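PDB 4LSB: lyase/mutase from Burkholderia cenocepacia, which is a magnesium-binding lyase/mutase-type enzyme built on a TIM-barrel fold. Local coordinates for residues Thr42-Leu45 with Leu46-Gly50; Arg276-Asn279 with Arg280-Ala283. All coordinates share one frame; numbering follows the deposited sequence.

In the fold
Contacts 1 and 2 lie on two short helices of one chain, 40-48 and 275-283, which pack directly against each other; the contact centres are about 13 Å apart. Leu45 of contact 1 puts CD2 3.7 Å from CE1 of Phe282 and 3.8 Å from CE3 of Trp281, both in contact 2. A probable hydrogen bond of 2.9 Å from Arg44 NH1 to Phe282 O adds a polar link. Both contacts also touch the second subunit, where helix 244-263 supplies Phe253 to contact 1 and Leu250 and Leu254 to contact 2. Neither contact contains Ser58 or Glu97, the residues of the magnesium site.

Contact 1 (Thr42-Leu45 with Leu46-Gly50); sequences TARL and LAMAG
Thr42 O accepts the backbone N-H of Leu46 at 3.0 Å, and the Leu46 side chain stays near the same oxygen, with CG 3.3 Å from Thr42 O. The Thr42 side chain turns to other partners: its OG1 is held by Asp39 and by the backbone N of Trp38, just before the helix. Ala43 O receives Ala47 N at 3.2 Å, one turn on; the Ala43 methyl packs against Leu54 on strand 54-55, so this side of helix 40-48 lies against the barrel sheet. Arg44 O takes the N-H of Met48 in the carbonyl plane at 2.9 Å. Met48 CG also comes within 3.3 Å of Arg44 O because chi1 of -69° sets CG anti to its own carbonyl carbon. From there the methionine is extended, whereas Arg44 bends at chi3 (75°), and the two chains cross obliquely. The methyl CE of Met48 thus reaches Arg44 NH2 at 3.6 Å. The guanidinium itself is fixed by acceptors outside helix 40-48: NE bonds to Asn287 OD1, NH2 to Ala284 O, and NH1 both to Phe282 O at the end of helix 275-283 and to Gly66 O of the second subunit. Such a web ties the C-terminal segment and the neighbouring chain to one arginine and should limit its rotation. Leu45 points away from the following turn and packs on Trp281 and Phe282 of helix 275-283, while its CD2 meets Met48 SD at 4.2 Å in apolar contact; Leu45 O accepts Ala49 N through a more bent N-H...O angle of 144°. The helix then finishes in a Schellman motif, with Gly50 at positive phi and its N bonded back to Ala47 O.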
loop_
_atom_site.group_PDB
_atom_site.type_symbol
_atom_site.label_atom_id
_atom_site.label_comp_id
_atom_site.label_asym_id
_atom_site.label_seq_id
_atom_site.Cartn_x
_atom_site.Cartn_y
_atom_site.Cartn_z
ATOM N N THR B 42 3.805 -1.141 -5.870
ATOM C CA THR B 42 4.442 0.098 -6.214
ATOM C C THR B 42 5.813 -0.141 -6.811
ATOM O O THR B 42 6.198 0.574 -7.700
ATOM C CB THR B 42 4.452 1.096 -5.016
ATOM O OG1 THR B 42 4.978 0.473 -3.834
ATOM C CG2 THR B 42 3.079 1.616 -4.744
ATOM N N ALA B 43 6.526 -1.149 -6.338
ATOM C CA ALA B 43 7.789 -1.495 -6.883
ATOM C C ALA B 43 7.659 -1.897 -8.325
ATOM O O ALA B 43 8.394 -1.390 -9.177
ATOM C CB ALA B 43 8.457 -2.566 -6.077
ATOM N N ARG B 44 6.701 -2.786 -8.615
ATOM C CA ARG B 44 6.361 -3.158 -9.976
ATOM C C ARG B 44 6.057 -1.972 -10.898
ATOM O O ARG B 44 6.645 -1.887 -12.018
ATOM C CB ARG B 44 5.178 -4.149 -10.010
ATOM C CG ARG B 44 5.554 -5.534 -9.519
ATOM C CD ARG B 44 4.597 -6.601 -10.005
ATOM N NE ARG B 44 4.825 -6.899 -11.419
ATOM C CZ ARG B 44 4.073 -7.713 -12.152
ATOM N NH1 ARG B 44 3.097 -8.403 -11.617
ATOM N NH2 ARG B 44 4.375 -7.898 -13.424
ATOM N N LEU B 45 5.220 -1.055 -10.402
ATOM C CA LEU B 45 4.775 0.068 -11.207
ATOM C C LEU B 45 5.924 1.011 -11.501
ATOM O O LEU B 45 6.045 1.531 -12.596
ATOM C CB LEU B 45 3.672 0.825 -10.519
ATOM C CG LEU B 45 2.358 -0.001 -10.422
ATOM C CD1 LEU B 45 1.395 0.702 -9.489
ATOM C CD2 LEU B 45 1.731 -0.217 -11.815
ATOM N N LEU B 46 6.801 1.235 -10.531
ATOM C CA LEU B 46 7.984 2.055 -10.827
ATOM C C LEU B 46 8.928 1.433 -11.858
ATOM O O LEU B 46 9.523 2.148 -12.671
ATOM C CB LEU B 46 8.740 2.432 -9.533
ATOM C CG LEU B 46 7.928 3.275 -8.511
ATOM C CD1 LEU B 46 8.616 3.277 -7.173
ATOM C CD2 LEU B 46 7.664 4.732 -8.988
ATOM N N ALA B 47 9.094 0.117 -11.860
ATOM C CA ALA B 47 9.911 -0.501 -12.895
ATOM C C ALA B 47 9.255 -0.326 -14.269
ATOM O O ALA B 47 9.893 0.011 -15.257
ATOM C CB ALA B 47 10.124 -1.965 -12.615
ATOM N N MET B 48 7.968 -0.575 -14.302
ATOM C CA MET B 48 7.207 -0.428 -15.528
ATOM C C MET B 48 7.257 1.011 -16.021
ATOM O O MET B 48 7.247 1.219 -17.229
ATOM C CB MET B 48 5.761 -0.863 -15.337
ATOM C CG MET B 48 5.557 -2.349 -15.117
ATOM S SD MET B 48 3.848 -2.620 -14.593
ATOM C CE MET B 48 3.921 -4.406 -14.382
ATOM N N ALA B 49 7.327 1.981 -15.114
ATOM C CA ALA B 49 7.478 3.407 -15.466
ATOM C C ALA B 49 8.863 3.767 -16.093
ATOM O O ALA B 49 9.060 4.868 -16.617
ATOM C CB ALA B 49 7.265 4.295 -14.259
ATOM N N GLY B 50 9.829 2.889 -15.966
ATOM C CA GLY B 50 11.145 3.157 -16.518
ATOM C C GLY B 50 12.225 3.547 -15.536
ATOM O O GLY B 50 13.332 3.829 -15.953
#

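Contact 2 (Arg276-Asn279 with Arg280-Ala283); sequences RDIN and RWFA
A local contact along helix 275-283, which packs on helix 40-48 and on the second subunit, joins Arg276-Asn279 to Arg280-Ala283 through aromatic rings, a salt bridge and backbone bonds. Asp277 O receives Trp281 N at 2.8 Å nearly along the C=O axis, and the indole lies across the same oxygen: Asp277 O stands 3.1 Å from the plane of the Trp281 ring, over one face but away from its middle. Beside it, Asp277 CB makes a CH-pi contact with the six-membered ring of Trp281, 4.2 Å from its centroid. The Asp277 and Arg280 side chains run side by side, their carboxylate and guanidinium planes 68° apart. Asp277 OD1 meets Arg280 NH1 at 3.2 Å on its anti side, out of the carboxylate plane, and NH2 gives a second, weak bond. Arg280 folds back over Asp277 through its bend at chi3 (66°), a salt bridge of the i to i+3 kind on the exposed side of the helix. Ile278, with CG1 anti to the backbone N, lays CG1 over one face of Phe282, 4.1 Å from the centroid, in a second CH-pi contact; Ile278 CB touches Trp281 CE3 at 4.1 Å. Met48 of helix 40-48 also packs on both rings. Asn279 O accepts Ala283 N at 3.1 Å, while the side-chain OD1 of Asn279 accepts the backbone N of Asp69 of the second subunit.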
loop_
_atom_site.group_PDB
_atom_site.type_symbol
_atom_site.label_atom_id
_atom_site.label_comp_id
_atom_site.label_asym_id
_atom_site.label_seq_id
_atom_site.Cartn_x
_atom_site.Cartn_y
_atom_site.Cartn_z
ATOM N N ARG B 276 -9.126 -2.560 -15.251
ATOM C CA ARG B 276 -8.754 -3.315 -16.456
ATOM C C ARG B 276 -7.233 -3.212 -16.801
ATOM O O ARG B 276 -6.549 -4.196 -17.183
ATOM C CB ARG B 276 -9.654 -2.790 -17.594
ATOM C CG ARG B 276 -9.390 -3.358 -18.957
ATOM C CD ARG B 276 -10.607 -3.121 -19.868
ATOM N NE ARG B 276 -10.296 -3.449 -21.251
ATOM C CZ ARG B 276 -9.623 -2.669 -22.105
ATOM N NH1 ARG B 276 -9.150 -1.470 -21.756
ATOM N NH2 ARG B 276 -9.409 -3.108 -23.337
ATOM N N ASP B 277 -6.718 -2.015 -16.685
ATOM C CA ASP B 277 -5.322 -1.719 -16.982
ATOM C C ASP B 277 -4.356 -2.372 -15.966
ATOM O O ASP B 277 -3.397 -3.107 -16.359
ATOM C CB ASP B 277 -5.119 -0.198 -17.024
ATOM C CG ASP B 277 -5.744 0.470 -18.290
ATOM O OD1 ASP B 277 -6.298 -0.232 -19.136
ATOM O OD2 ASP B 277 -5.718 1.698 -18.365
ATOM N N ILE B 278 -4.630 -2.163 -14.683
ATOM C CA ILE B 278 -3.736 -2.679 -13.615
ATOM C C ILE B 278 -3.785 -4.211 -13.585
ATOM O O ILE B 278 -2.741 -4.854 -13.449
ATOM C CB ILE B 278 -3.978 -1.989 -12.220
ATOM C CG1 ILE B 278 -2.899 -2.433 -11.248
ATOM C CG2 ILE B 278 -5.374 -2.251 -11.665
ATOM C CD1 ILE B 278 -2.689 -1.387 -10.198
ATOM N N ASN B 279 -4.961 -4.821 -13.786
ATOM C CA ASN B 279 -4.993 -6.267 -13.941
ATOM C C ASN B 279 -4.205 -6.792 -15.134
ATOM O O ASN B 279 -3.587 -7.840 -15.025
ATOM C CB ASN B 279 -6.411 -6.822 -13.968
ATOM C CG ASN B 279 -7.035 -6.802 -12.602
ATOM O OD1 ASN B 279 -6.464 -7.283 -11.648
ATOM N ND2 ASN B 279 -8.220 -6.249 -12.507
ATOM N N ARG B 280 -4.221 -6.054 -16.240
ATOM C CA ARG B 280 -3.419 -6.422 -17.416
ATOM C C ARG B 280 -1.938 -6.295 -17.100
ATOM O O ARG B 280 -1.173 -7.233 -17.295
ATOM C CB ARG B 280 -3.786 -5.548 -18.648
ATOM C CG ARG B 280 -2.951 -5.870 -19.910
ATOM C CD ARG B 280 -3.343 -5.045 -21.147
ATOM N NE ARG B 280 -3.069 -3.611 -20.989
ATOM C CZ ARG B 280 -3.971 -2.638 -20.745
ATOM N NH1 ARG B 280 -5.290 -2.873 -20.636
ATOM N NH2 ARG B 280 -3.535 -1.379 -20.621
ATOM N N TRP B 281 -1.526 -5.136 -16.604
ATOM C CA TRP B 281 -0.118 -4.945 -16.259
ATOM C C TRP B 281 0.416 -6.010 -15.259
ATOM O O TRP B 281 1.454 -6.589 -15.480
ATOM C CB TRP B 281 0.157 -3.590 -15.670
ATOM C CG TRP B 281 -0.302 -2.438 -16.418
ATOM C CD1 TRP B 281 -0.383 -2.302 -17.766
ATOM C CD2 TRP B 281 -0.707 -1.206 -15.863
ATOM N NE1 TRP B 281 -0.855 -1.053 -18.084
ATOM C CE2 TRP B 281 -1.068 -0.364 -16.923
ATOM C CE3 TRP B 281 -0.835 -0.732 -14.554
ATOM C CZ2 TRP B 281 -1.519 0.920 -16.727
ATOM C CZ3 TRP B 281 -1.300 0.541 -14.365
ATOM C CH2 TRP B 281 -1.630 1.360 -15.433
ATOM N N PHE B 282 -0.313 -6.272 -14.166
ATOM C CA PHE B 282 0.188 -7.210 -13.173
ATOM C C PHE B 282 0.087 -8.665 -13.584
ATOM O O PHE B 282 0.750 -9.500 -12.976
ATOM C CB PHE B 282 -0.486 -6.978 -11.799
ATOM C CG PHE B 282 -0.008 -5.724 -11.073
ATOM C CD1 PHE B 282 1.012 -4.914 -11.590
ATOM C CD2 PHE B 282 -0.534 -5.374 -9.865
ATOM C CE1 PHE B 282 1.460 -3.785 -10.902
ATOM C CE2 PHE B 282 -0.080 -4.245 -9.175
ATOM C CZ PHE B 282 0.903 -3.453 -9.692
ATOM N N ALA B 283 -0.741 -8.970 -14.597
ATOM C CA ALA B 283 -0.749 -10.283 -15.225
ATOM C C ALA B 283 0.554 -10.614 -15.972
ATOM O O ALA B 283 0.920 -11.777 -16.122
ATOM C CB ALA B 283 -1.954 -10.405 -16.181
#